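Local coordinates for protein transcriptional regulator (PDB 4NEL) that probably binds DNA and represses transcription as a TetR-family regulator whose C-terminal domain holds a small amine in this crystal, at residues T10-I15 and R94-V99; D48-A53 and P111-L116; E77-L82 and M130-G135; E52-N57 and S98-V103. All blocks are in the same frame, centred on the assembly; numbering follows the deposited sequence. Where two conformers were deposited one is given.

Contact 1 (T10-I15 and R94-V99); sequences TAWRLI and RDEWSV
The indole of W12 is met on one face by V99 and at its edge by E96, with D95 coming in obliquely near CH2. V99 CG2 stands 4.1 Å from the centroid of the W12 five-membered ring and 26° off the ring normal, which satisfies a CH-pi contact, although the methyl is offset toward the rim on the NE1 side. At the edge, E96 CG lies in the ring plane, 3.6 Å from W12 CZ2. D95 brings its CB to 3.5 Å from W12 CH2. The other face takes R56 in a cation-pi contact, leaving the ring between a methyl and a guanidinium. With CG anti to its own nitrogen (chi1 178°), W12 reaches across to helix 92-107. I15 adds a second apolar touch, its CG2 4.2 Å from V99 CG2.

The two segments cross steeply, their axes 9.4 Å apart at an angle of 77°. Residues 10-15 belong to the first helix of the TetR-type DNA-binding region and residues 94-99 to the BetI-type C-terminal region, so the contact is part of the joint between them.

The polar ends are satisfied around this core rather than through it: W12 NE1 donates to N57 OD1, D95 pairs with R17, E96 with R64, and S98 OG bonds to A16 O. Between the segments themselves the chemistry is therefore dispersion and CH-pi, and the hydrogen bond to N57 on helix 46-69 probably helps to hold the indole's rotation. The acids meet the ring with aliphatic carbons, while their carboxylates turn to R17 and R64.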
# COMPACT_ATOMS: atom_id res chain seq x y z
N THR A 10 -19.87 -13.90 -0.40
CA THR A 10 -19.07 -14.93 0.22
C THR A 10 -17.66 -14.89 -0.33
O THR A 10 -16.71 -14.82 0.42
CB THR A 10 -19.64 -16.34 -0.05
OG1 THR A 10 -21.01 -16.40 0.36
CG2 THR A 10 -18.83 -17.35 0.70
N ALA A 11 -17.51 -14.89 -1.65
CA ALA A 11 -16.16 -14.86 -2.25
C ALA A 11 -15.32 -13.63 -1.79
O ALA A 11 -14.11 -13.73 -1.56
CB ALA A 11 -16.26 -14.88 -3.76
N TRP A 12 -16.00 -12.48 -1.70
CA TRP A 12 -15.41 -11.22 -1.29
C TRP A 12 -14.87 -11.36 0.09
O TRP A 12 -13.69 -10.96 0.38
CB TRP A 12 -16.43 -10.10 -1.40
CG TRP A 12 -15.94 -8.79 -0.97
CD1 TRP A 12 -15.37 -7.86 -1.73
CD2 TRP A 12 -16.03 -8.24 0.35
NE1 TRP A 12 -15.09 -6.75 -0.99
CE2 TRP A 12 -15.48 -6.97 0.30
CE3 TRP A 12 -16.52 -8.72 1.58
CZ2 TRP A 12 -15.38 -6.15 1.42
CZ3 TRP A 12 -16.43 -7.90 2.71
CH2 TRP A 12 -15.88 -6.62 2.61
N ARG A 13 -15.67 -11.98 0.96
CA ARG A 13 -15.29 -12.19 2.33
C ARG A 13 -14.10 -13.12 2.43
O ARG A 13 -13.17 -12.83 3.18
CB ARG A 13 -16.45 -12.76 3.15
CG ARG A 13 -16.14 -12.84 4.64
CD ARG A 13 -17.37 -13.20 5.46
NE ARG A 13 -18.01 -14.43 4.99
CZ ARG A 13 -19.13 -14.48 4.28
NH1 ARG A 13 -19.77 -13.37 3.97
NH2 ARG A 13 -19.61 -15.64 3.92
N LEU A 14 -14.12 -14.22 1.68
CA LEU A 14 -13.01 -15.19 1.70
C LEU A 14 -11.74 -14.57 1.18
O LEU A 14 -10.66 -14.83 1.71
CB LEU A 14 -13.34 -16.44 0.89
CG LEU A 14 -14.36 -17.37 1.55
CD1 LEU A 14 -14.76 -18.47 0.57
CD2 LEU A 14 -13.80 -17.92 2.83
N ILE A 15 -11.86 -13.77 0.13
CA ILE A 15 -10.73 -13.05 -0.42
C ILE A 15 -10.11 -12.15 0.63
O ILE A 15 -8.89 -12.13 0.86
CB ILE A 15 -11.14 -12.22 -1.66
CG1 ILE A 15 -11.41 -13.19 -2.80
CG2 ILE A 15 -10.01 -11.27 -2.03
CD1 ILE A 15 -11.90 -12.57 -4.09
N ARG A 94 -12.12 -3.10 7.51
CA ARG A 94 -10.84 -3.82 7.49
C ARG A 94 -10.85 -4.80 6.31
O ARG A 94 -9.87 -4.95 5.56
CB ARG A 94 -10.68 -4.59 8.80
CG ARG A 94 -9.53 -5.59 8.78
CD ARG A 94 -8.19 -4.88 8.68
NE ARG A 94 -7.05 -5.78 8.52
CZ ARG A 94 -6.34 -6.31 9.52
NH1 ARG A 94 -5.31 -7.10 9.24
NH2 ARG A 94 -6.66 -6.06 10.78
N ASP A 95 -11.99 -5.47 6.13
CA ASP A 95 -12.14 -6.38 5.00
C ASP A 95 -11.98 -5.63 3.65
O ASP A 95 -11.31 -6.12 2.74
CB ASP A 95 -13.49 -7.10 5.07
CG ASP A 95 -13.49 -8.23 6.10
OD1 ASP A 95 -12.39 -8.58 6.62
OD2 ASP A 95 -14.58 -8.76 6.35
N GLU A 96 -12.59 -4.47 3.51
CA GLU A 96 -12.44 -3.69 2.28
C GLU A 96 -10.96 -3.36 2.05
O GLU A 96 -10.48 -3.45 0.91
CB GLU A 96 -13.24 -2.42 2.36
CG GLU A 96 -14.72 -2.66 2.15
CD GLU A 96 -15.55 -1.42 2.39
OE1 GLU A 96 -15.17 -0.33 1.92
OE2 GLU A 96 -16.58 -1.53 3.07
N TRP A 97 -10.25 -2.97 3.10
CA TRP A 97 -8.82 -2.64 2.96
C TRP A 97 -7.99 -3.84 2.52
O TRP A 97 -7.10 -3.70 1.72
CB TRP A 97 -8.24 -2.07 4.24
CG TRP A 97 -8.46 -0.64 4.43
CD1 TRP A 97 -9.58 -0.03 4.89
CD2 TRP A 97 -7.52 0.39 4.17
NE1 TRP A 97 -9.41 1.30 4.93
CE2 TRP A 97 -8.15 1.61 4.47
CE3 TRP A 97 -6.25 0.42 3.62
CZ2 TRP A 97 -7.53 2.84 4.31
CZ3 TRP A 97 -5.61 1.66 3.52
CH2 TRP A 97 -6.26 2.85 3.85
N SER A 98 -8.25 -5.02 3.08
CA SER A 98 -7.57 -6.25 2.64
C SER A 98 -7.77 -6.49 1.15
O SER A 98 -6.85 -6.87 0.46
CB SER A 98 -8.07 -7.44 3.40
OG SER A 98 -7.56 -8.63 2.85
N VAL A 99 -8.99 -6.24 0.65
CA VAL A 99 -9.27 -6.40 -0.77
C VAL A 99 -8.51 -5.32 -1.58
O VAL A 99 -7.92 -5.63 -2.64
CB VAL A 99 -10.79 -6.43 -1.05
CG1 VAL A 99 -11.09 -6.42 -2.55
CG2 VAL A 99 -11.48 -7.64 -0.45

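Contact 2 (D48-A53 and P111-L116); sequences DILLEA and PKIRDL
L51 and I113 meet through two sets of torsions: L51 has an unstaggered chi1 of -130°, and I113 folds its CD1 back with chi1 and chi2 both near -70°. The result is a methyl-to-methyl approach, L51 CD1 to I113 CD1 at 3.3 Å, which is closer than ordinary van der Waals contact; together with the unusual L51 rotamer it leaves the exact fit of this pair doubtful. L50 CG is anti to the backbone N, and this brings L50 CD2 to 4.0 Å from the same I113 CD1, crossing the isoleucine at about a right angle. I113 CD1 thus sits against two consecutive leucines.

The axes run almost parallel, 6° apart, and lie 10.6 Å from each other, with the CA atoms of L51 and I113 the nearest backbone pair at 6.6 Å. In the TetR fold helix 46-69 is the connecting helix that leaves the helix-turn-helix region (predicted at residues 24-43) and runs into the ligand-binding domain. Here its early turns lie beside the first turns of helix 111-137. V103 and S107 of helix 92-107 also touch I113, and Y20 reaches L50, so the leucine-isoleucine cluster is backed by further parts of the chain.

Toward solvent, K112 bends at chi3 and lays its end across L51, NZ being 3.5 Å from L51 CD2. The ammonium of K112 faces D48, but NZ to D48 OD1 measures 4.5 Å, beyond a salt bridge; any attraction is long-range. On the next turn of helix 111-137, L116 points CD1 at the carbonyl of L51 and continues onto L54 and R55.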
# COMPACT_ATOMS: atom_id res chain seq x y z
N ASP A 48 -12.66 -13.53 -12.68
CA ASP A 48 -13.94 -12.84 -12.65
C ASP A 48 -14.41 -12.61 -11.21
O ASP A 48 -15.11 -11.66 -10.91
CB ASP A 48 -15.00 -13.57 -13.47
CG ASP A 48 -14.74 -13.47 -14.98
OD1 ASP A 48 -14.53 -12.36 -15.51
OD2 ASP A 48 -14.77 -14.52 -15.64
N ILE A 49 -14.00 -13.48 -10.32
CA ILE A 49 -14.34 -13.30 -8.94
C ILE A 49 -13.54 -12.10 -8.39
O ILE A 49 -14.09 -11.22 -7.73
CB ILE A 49 -14.14 -14.65 -8.16
CG1 ILE A 49 -15.17 -15.66 -8.70
CG2 ILE A 49 -14.31 -14.48 -6.66
CD1 ILE A 49 -15.05 -17.05 -8.13
N LEU A 50 -12.24 -12.03 -8.67
CA LEU A 50 -11.48 -10.90 -8.12
C LEU A 50 -12.00 -9.59 -8.66
O LEU A 50 -12.06 -8.58 -7.94
CB LEU A 50 -10.01 -11.04 -8.41
CG LEU A 50 -9.22 -9.87 -7.86
CD1 LEU A 50 -9.40 -9.79 -6.35
CD2 LEU A 50 -7.76 -10.02 -8.24
N LEU A 51 -12.37 -9.59 -9.95
CA LEU A 51 -12.96 -8.42 -10.59
C LEU A 51 -14.23 -7.97 -9.91
O LEU A 51 -14.42 -6.79 -9.63
CB LEU A 51 -13.32 -8.81 -12.04
CG LEU A 51 -12.85 -7.91 -13.13
CD1 LEU A 51 -11.37 -7.58 -12.96
CD2 LEU A 51 -13.11 -8.62 -14.46
N GLU A 52 -15.15 -8.89 -9.71
CA GLU A 52 -16.37 -8.57 -9.00
C GLU A 52 -16.11 -8.19 -7.53
O GLU A 52 -16.83 -7.38 -6.97
CB GLU A 52 -17.35 -9.72 -9.10
CG GLU A 52 -17.86 -9.95 -10.50
CD GLU A 52 -18.67 -8.79 -11.07
OE1 GLU A 52 -19.51 -8.19 -10.35
OE2 GLU A 52 -18.48 -8.50 -12.27
N ALA A 53 -15.06 -8.75 -6.91
CA ALA A 53 -14.67 -8.36 -5.53
C ALA A 53 -14.32 -6.87 -5.50
O ALA A 53 -14.74 -6.13 -4.61
CB ALA A 53 -13.51 -9.20 -5.03
N PRO A 111 -3.84 -5.67 -16.48
CA PRO A 111 -4.43 -4.44 -17.03
C PRO A 111 -5.89 -4.15 -16.62
O PRO A 111 -6.17 -3.00 -16.29
CB PRO A 111 -4.34 -4.64 -18.54
CG PRO A 111 -3.87 -6.04 -18.76
CD PRO A 111 -3.13 -6.42 -17.53
N LYS A 112 -6.79 -5.14 -16.68
CA LYS A 112 -8.22 -4.89 -16.33
C LYS A 112 -8.42 -4.50 -14.89
O LYS A 112 -9.26 -3.64 -14.60
CB LYS A 112 -9.17 -6.07 -16.62
CG LYS A 112 -9.81 -6.11 -18.00
CD LYS A 112 -11.00 -7.09 -18.03
CE LYS A 112 -10.65 -8.46 -17.43
NZ LYS A 112 -11.71 -9.52 -17.54
N ILE A 113 -7.71 -5.17 -13.98
CA ILE A 113 -7.79 -4.83 -12.57
C ILE A 113 -7.30 -3.38 -12.42
O ILE A 113 -7.91 -2.56 -11.71
CB ILE A 113 -6.92 -5.79 -11.70
CG1 ILE A 113 -7.59 -7.17 -11.59
CG2 ILE A 113 -6.68 -5.23 -10.33
CD1 ILE A 113 -8.92 -7.19 -10.85
N ARG A 114 -6.19 -3.11 -13.11
CA ARG A 114 -5.51 -1.80 -13.06
C ARG A 114 -6.47 -0.69 -13.52
O ARG A 114 -6.67 0.30 -12.81
CB ARG A 114 -4.22 -1.83 -13.93
CG ARG A 114 -3.32 -0.60 -13.85
CD ARG A 114 -2.11 -0.65 -14.80
NE ARG A 114 -1.30 -1.87 -14.63
CZ ARG A 114 -1.11 -2.85 -15.55
NH1 ARG A 114 -1.61 -2.78 -16.78
NH2 ARG A 114 -0.36 -3.92 -15.24
N ASP A 115 -7.05 -0.86 -14.70
CA ASP A 115 -8.03 0.12 -15.26
C ASP A 115 -9.15 0.40 -14.28
O ASP A 115 -9.47 1.55 -13.97
CB ASP A 115 -8.67 -0.42 -16.53
CG ASP A 115 -7.67 -0.67 -17.61
OD1 ASP A 115 -6.57 -0.07 -17.56
OD2 ASP A 115 -7.99 -1.47 -18.53
N LEU A 116 -9.72 -0.67 -13.75
CA LEU A 116 -10.81 -0.57 -12.83
C LEU A 116 -10.33 0.08 -11.51
O LEU A 116 -11.00 1.00 -11.00
CB LEU A 116 -11.42 -1.96 -12.62
CG LEU A 116 -12.92 -2.07 -12.25
CD1 LEU A 116 -13.29 -3.53 -11.96
CD2 LEU A 116 -13.30 -1.19 -11.07

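Contact 3 (E77-L82 and M130-G135); sequences ERLVRL and MTIRTG
Antiparallel helix packing inside the BetI-type ligand-binding domain brings T131 of helix 111-137 against R78, L79 and L82 of helix 75-86. The evidence for the arrangement is the 160° between the helix directions, an axis separation of 9.8 Å, and the 6.4 Å from L79 CA to T131 CA, the nearest backbone pair.

T131 is the centre of the contact. Its methyl, anti to the backbone N, is turned to the other helix and touches L79 CB at 3.9 Å and R78 CD at the same distance. The hydroxyl leaves on the other branch: T131 OG1 lies 4.1 Å from the methyl CD1 of L82, and also borders R78 CD, but its hydrogen-bonding partner is T127 O, one turn back in its own helix. Of R78, CD does the touching, and the chain bends about the CG-CD bond (chi3 -76°). At the far flank L79 CD2 comes to 4.4 Å from I132 CG1, a looser apolar touch. Beyond it, L153 and F141 also pack on L79.

T134 is turned toward helix 75-86 but spends its hydroxyl locally: OG1 donates to M130 O at 2.7 Å, from above the carbonyl plane, while T134 N bonds to the same oxygen from the opposite face. L82 continues the row onto W124, a residue of the trimethylamine pocket, and its own side chain lies about 9 Å from the bound amine.

What crosses between the segments is van der Waals packing, mostly of methyls and methylenes, with the bonded OG1 also against carbon: T131, its hydroxyl spent on T127 O, packs largely as an apolar residue, and R78 lends a methylene.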
# COMPACT_ATOMS: atom_id res chain seq x y z
N GLU A 77 -16.44 19.52 8.66
CA GLU A 77 -17.16 18.37 9.21
C GLU A 77 -17.28 17.25 8.16
O GLU A 77 -17.16 16.06 8.47
CB GLU A 77 -18.58 18.82 9.69
CG GLU A 77 -19.42 17.74 10.40
CD GLU A 77 -20.76 18.27 11.01
OE1 GLU A 77 -21.22 19.40 10.66
OE2 GLU A 77 -21.36 17.56 11.85
N ARG A 78 -17.54 17.65 6.92
CA ARG A 78 -17.67 16.72 5.82
C ARG A 78 -16.36 15.99 5.53
O ARG A 78 -16.34 14.76 5.34
CB ARG A 78 -18.12 17.45 4.56
CG ARG A 78 -18.60 16.51 3.48
CD ARG A 78 -18.64 17.25 2.16
NE ARG A 78 -19.77 18.14 2.04
CZ ARG A 78 -20.88 17.83 1.36
NH1 ARG A 78 -21.88 18.69 1.31
NH2 ARG A 78 -20.99 16.65 0.73
N LEU A 79 -15.27 16.73 5.47
CA LEU A 79 -13.95 16.12 5.21
C LEU A 79 -13.52 15.13 6.32
O LEU A 79 -13.00 14.04 6.05
CB LEU A 79 -12.90 17.21 5.01
CG LEU A 79 -11.50 16.71 4.61
CD1 LEU A 79 -11.55 15.90 3.33
CD2 LEU A 79 -10.54 17.88 4.44
N VAL A 80 -13.75 15.52 7.56
CA VAL A 80 -13.42 14.66 8.71
C VAL A 80 -14.20 13.35 8.68
O VAL A 80 -13.65 12.29 8.95
CB VAL A 80 -13.69 15.40 10.02
CG1 VAL A 80 -13.72 14.42 11.22
CG2 VAL A 80 -12.63 16.49 10.21
N ARG A 81 -15.49 13.45 8.36
CA ARG A 81 -16.33 12.28 8.23
C ARG A 81 -15.87 11.42 7.02
O ARG A 81 -15.86 10.23 7.08
CB ARG A 81 -17.79 12.72 8.06
CG ARG A 81 -18.77 11.61 8.33
CD ARG A 81 -19.99 12.21 8.99
NE ARG A 81 -20.77 11.17 9.62
CZ ARG A 81 -21.66 11.36 10.57
NH1 ARG A 81 -21.92 12.59 11.04
NH2 ARG A 81 -22.29 10.31 11.09
N LEU A 82 -15.51 12.04 5.92
CA LEU A 82 -15.02 11.28 4.77
C LEU A 82 -13.85 10.39 5.17
O LEU A 82 -13.77 9.21 4.81
CB LEU A 82 -14.68 12.24 3.62
CG LEU A 82 -14.12 11.64 2.33
CD1 LEU A 82 -14.18 12.64 1.17
CD2 LEU A 82 -12.70 11.17 2.60
N MSE A 130 -13.20 17.67 -4.39
CA MSE A 130 -14.41 18.53 -4.37
C MSE A 130 -14.75 19.04 -3.02
O MSE A 130 -15.20 20.18 -2.88
CB MSE A 130 -15.60 17.74 -4.77
CG MSE A 130 -16.83 18.68 -4.81
SE MSE A 130 -17.88 17.94 -6.27
CE MSE A 130 -17.62 16.06 -5.61
N THR A 131 -14.56 18.20 -2.01
CA THR A 131 -14.81 18.59 -0.66
C THR A 131 -13.80 19.69 -0.34
O THR A 131 -14.12 20.68 0.27
CB THR A 131 -14.61 17.41 0.31
OG1 THR A 131 -15.50 16.33 -0.03
CG2 THR A 131 -14.85 17.81 1.73
N ILE A 132 -12.55 19.53 -0.75
CA ILE A 132 -11.59 20.56 -0.45
C ILE A 132 -12.00 21.85 -1.16
O ILE A 132 -11.92 22.93 -0.61
CB ILE A 132 -10.14 20.12 -0.75
CG1 ILE A 132 -9.68 19.02 0.27
CG2 ILE A 132 -9.20 21.32 -0.68
CD1 ILE A 132 -8.54 18.13 -0.21
N ARG A 133 -12.43 21.75 -2.40
CA ARG A 133 -12.89 22.96 -3.12
C ARG A 133 -14.08 23.61 -2.48
O ARG A 133 -14.17 24.85 -2.43
CB ARG A 133 -13.21 22.65 -4.57
CG ARG A 133 -11.98 22.27 -5.33
CD ARG A 133 -12.12 22.53 -6.82
NE ARG A 133 -10.84 22.34 -7.51
CZ ARG A 133 -10.36 21.17 -7.89
NH1 ARG A 133 -11.02 20.04 -7.64
NH2 ARG A 133 -9.19 21.13 -8.50
N THR A 134 -15.02 22.79 -2.01
CA THR A 134 -16.21 23.29 -1.33
C THR A 134 -15.79 24.08 -0.06
O THR A 134 -16.27 25.18 0.19
CB THR A 134 -17.16 22.10 -0.99
OG1 THR A 134 -17.50 21.37 -2.18
CG2 THR A 134 -18.45 22.56 -0.33
N GLY A 135 -14.82 23.57 0.71
CA GLY A 135 -14.38 24.30 1.90
C GLY A 135 -13.63 25.59 1.61
O GLY A 135 -13.65 26.52 2.43

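Contact 4 (E52-N57 and S98-V103); sequences EALRRN and SVWLQV
Segments 52-57 and 98-103 cross at 128° between their directions, with axes 10.1 Å apart and L54 and V99 the nearest CA pair at 7.2 Å. N57 makes the largest single share of the contact. Its amide nitrogen sits 3.2 Å above one face of the W100 indole, offset toward the rim, amide and ring planes 51° apart. ND2 to W100 NE1 is 3.2 Å, but both are donors and no bond joins them; ND2 instead donates to E96 O, and OD1 accepts from W12 NE1. An uncommon chi1 of -104° goes with this two-ended grip, which fixes the rotation of the amide. W100 NE1 turns to a water, which accepts from it and donates to N57 O.

In the TetR fold this is where the connecting helix 46-69 meets the ligand-binding domain, and W100 lies about 4 Å from the bound trimethylamine, so N57 packs on a residue close to it.

L54 reaches the benzene end of the same indole at about a right angle, CD1 3.5 Å from W100 CZ3, and its CD2 lies 4.2 Å from V103 CG1. V99 turns CG1 to N57 and to A53, whose CB is 4.4 Å away.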
# COMPACT_ATOMS: atom_id res chain seq x y z
N GLU A 52 -15.15 -8.89 -9.71
CA GLU A 52 -16.37 -8.57 -9.00
C GLU A 52 -16.11 -8.19 -7.53
O GLU A 52 -16.83 -7.38 -6.97
CB GLU A 52 -17.35 -9.72 -9.10
CG GLU A 52 -17.86 -9.95 -10.50
CD GLU A 52 -18.67 -8.79 -11.07
OE1 GLU A 52 -19.51 -8.19 -10.35
OE2 GLU A 52 -18.48 -8.50 -12.27
N ALA A 53 -15.06 -8.75 -6.91
CA ALA A 53 -14.67 -8.36 -5.53
C ALA A 53 -14.32 -6.87 -5.50
O ALA A 53 -14.74 -6.13 -4.61
CB ALA A 53 -13.51 -9.20 -5.03
N LEU A 54 -13.54 -6.43 -6.48
CA LEU A 54 -13.20 -5.00 -6.65
C LEU A 54 -14.45 -4.17 -6.91
O LEU A 54 -14.64 -3.11 -6.32
CB LEU A 54 -12.17 -4.82 -7.77
CG LEU A 54 -11.88 -3.40 -8.28
CD1 LEU A 54 -11.58 -2.38 -7.19
CD2 LEU A 54 -10.71 -3.49 -9.26
N ARG A 55 -15.31 -4.65 -7.79
CA ARG A 55 -16.54 -3.96 -8.08
C ARG A 55 -17.37 -3.78 -6.83
O ARG A 55 -18.01 -2.74 -6.61
CB ARG A 55 -17.37 -4.72 -9.12
CG ARG A 55 -16.73 -4.80 -10.47
CD ARG A 55 -17.74 -5.28 -11.51
NE ARG A 55 -17.19 -6.07 -12.61
CZ ARG A 55 -16.38 -5.59 -13.56
NH1 ARG A 55 -15.98 -6.39 -14.55
NH2 ARG A 55 -15.97 -4.33 -13.52
N ARG A 56 -17.42 -4.81 -6.01
CA ARG A 56 -18.14 -4.66 -4.76
C ARG A 56 -17.51 -3.56 -3.87
O ARG A 56 -18.20 -2.73 -3.24
CB ARG A 56 -18.11 -5.98 -4.03
CG ARG A 56 -18.81 -5.91 -2.70
CD ARG A 56 -18.99 -7.29 -2.11
NE ARG A 56 -20.22 -7.24 -1.34
CZ ARG A 56 -20.34 -7.08 -0.03
NH1 ARG A 56 -19.29 -7.02 0.77
NH2 ARG A 56 -21.56 -7.02 0.46
N ASN A 57 -16.19 -3.59 -3.76
CA ASN A 57 -15.45 -2.58 -2.98
C ASN A 57 -15.81 -1.17 -3.41
O ASN A 57 -16.01 -0.28 -2.56
CB ASN A 57 -13.93 -2.80 -3.07
CG ASN A 57 -13.34 -3.43 -1.79
OD1 ASN A 57 -13.99 -4.15 -1.04
ND2 ASN A 57 -12.08 -3.10 -1.55
N SER A 98 -8.25 -5.02 3.08
CA SER A 98 -7.57 -6.25 2.64
C SER A 98 -7.77 -6.49 1.15
O SER A 98 -6.85 -6.87 0.46
CB SER A 98 -8.07 -7.44 3.40
OG SER A 98 -7.56 -8.63 2.85
N VAL A 99 -8.99 -6.24 0.65
CA VAL A 99 -9.27 -6.40 -0.77
C VAL A 99 -8.51 -5.32 -1.58
O VAL A 99 -7.92 -5.63 -2.64
CB VAL A 99 -10.79 -6.43 -1.05
CG1 VAL A 99 -11.09 -6.42 -2.55
CG2 VAL A 99 -11.48 -7.64 -0.45
N TRP A 100 -8.46 -4.08 -1.09
CA TRP A 100 -7.74 -3.02 -1.81
C TRP A 100 -6.24 -3.34 -1.89
O TRP A 100 -5.61 -3.12 -2.92
CB TRP A 100 -7.90 -1.66 -1.17
CG TRP A 100 -9.19 -1.01 -1.38
CD1 TRP A 100 -10.10 -0.67 -0.43
CD2 TRP A 100 -9.75 -0.60 -2.65
NE1 TRP A 100 -11.19 -0.05 -1.02
CE2 TRP A 100 -11.00 -0.02 -2.38
CE3 TRP A 100 -9.31 -0.67 -3.98
CZ2 TRP A 100 -11.82 0.51 -3.39
CZ3 TRP A 100 -10.12 -0.14 -4.99
CH2 TRP A 100 -11.36 0.43 -4.68
N LEU A 101 -5.67 -3.83 -0.80
CA LEU A 101 -4.29 -4.22 -0.77
C LEU A 101 -3.98 -5.22 -1.85
O LEU A 101 -2.98 -5.14 -2.52
CB LEU A 101 -3.95 -4.84 0.59
CG LEU A 101 -3.12 -3.97 1.51
CD1 LEU A 101 -1.74 -3.85 0.85
CD2 LEU A 101 -3.76 -2.60 1.85
N GLN A 102 -4.84 -6.22 -1.97
CA GLN A 102 -4.69 -7.29 -2.95
C GLN A 102 -4.85 -6.78 -4.41
O GLN A 102 -4.21 -7.27 -5.33
CB GLN A 102 -5.68 -8.39 -2.66
CG GLN A 102 -5.40 -9.01 -1.27
CD GLN A 102 -6.33 -10.12 -0.94
OE1 GLN A 102 -6.31 -11.15 -1.58
NE2 GLN A 102 -7.11 -9.95 0.13
N VAL A 103 -5.75 -5.84 -4.57
CA VAL A 103 -5.97 -5.17 -5.84
C VAL A 103 -4.71 -4.38 -6.21
O VAL A 103 -4.27 -4.36 -7.35
CB VAL A 103 -7.20 -4.25 -5.70
CG1 VAL A 103 -7.29 -3.24 -6.84
CG2 VAL A 103 -8.46 -5.11 -5.57
O HOH W 1 -14.07 0.41 -0.64

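Contacts 1 and 4 share S98 and V99 on helix 92-107 and form one buried junction, their centres 7 Å apart; W12 NE1 bonded to N57 OD1 ties them directly. Contact 2 shares E52 and A53 with contact 4 on helix 46-69, yet it is only partly buried and includes a solvent-exposed lysine. Contact 3 is buried too, but lies on the opposite side of the chain's centre from contacts 1 and 2, within the C-terminal region alone, and shares only helix 111-137 with contact 2. Indoles and bonded amides mark the junction, aliphatic methyls the parallel pair of contact 2, and threonine-leucine packing the antiparallel pair of contact 3.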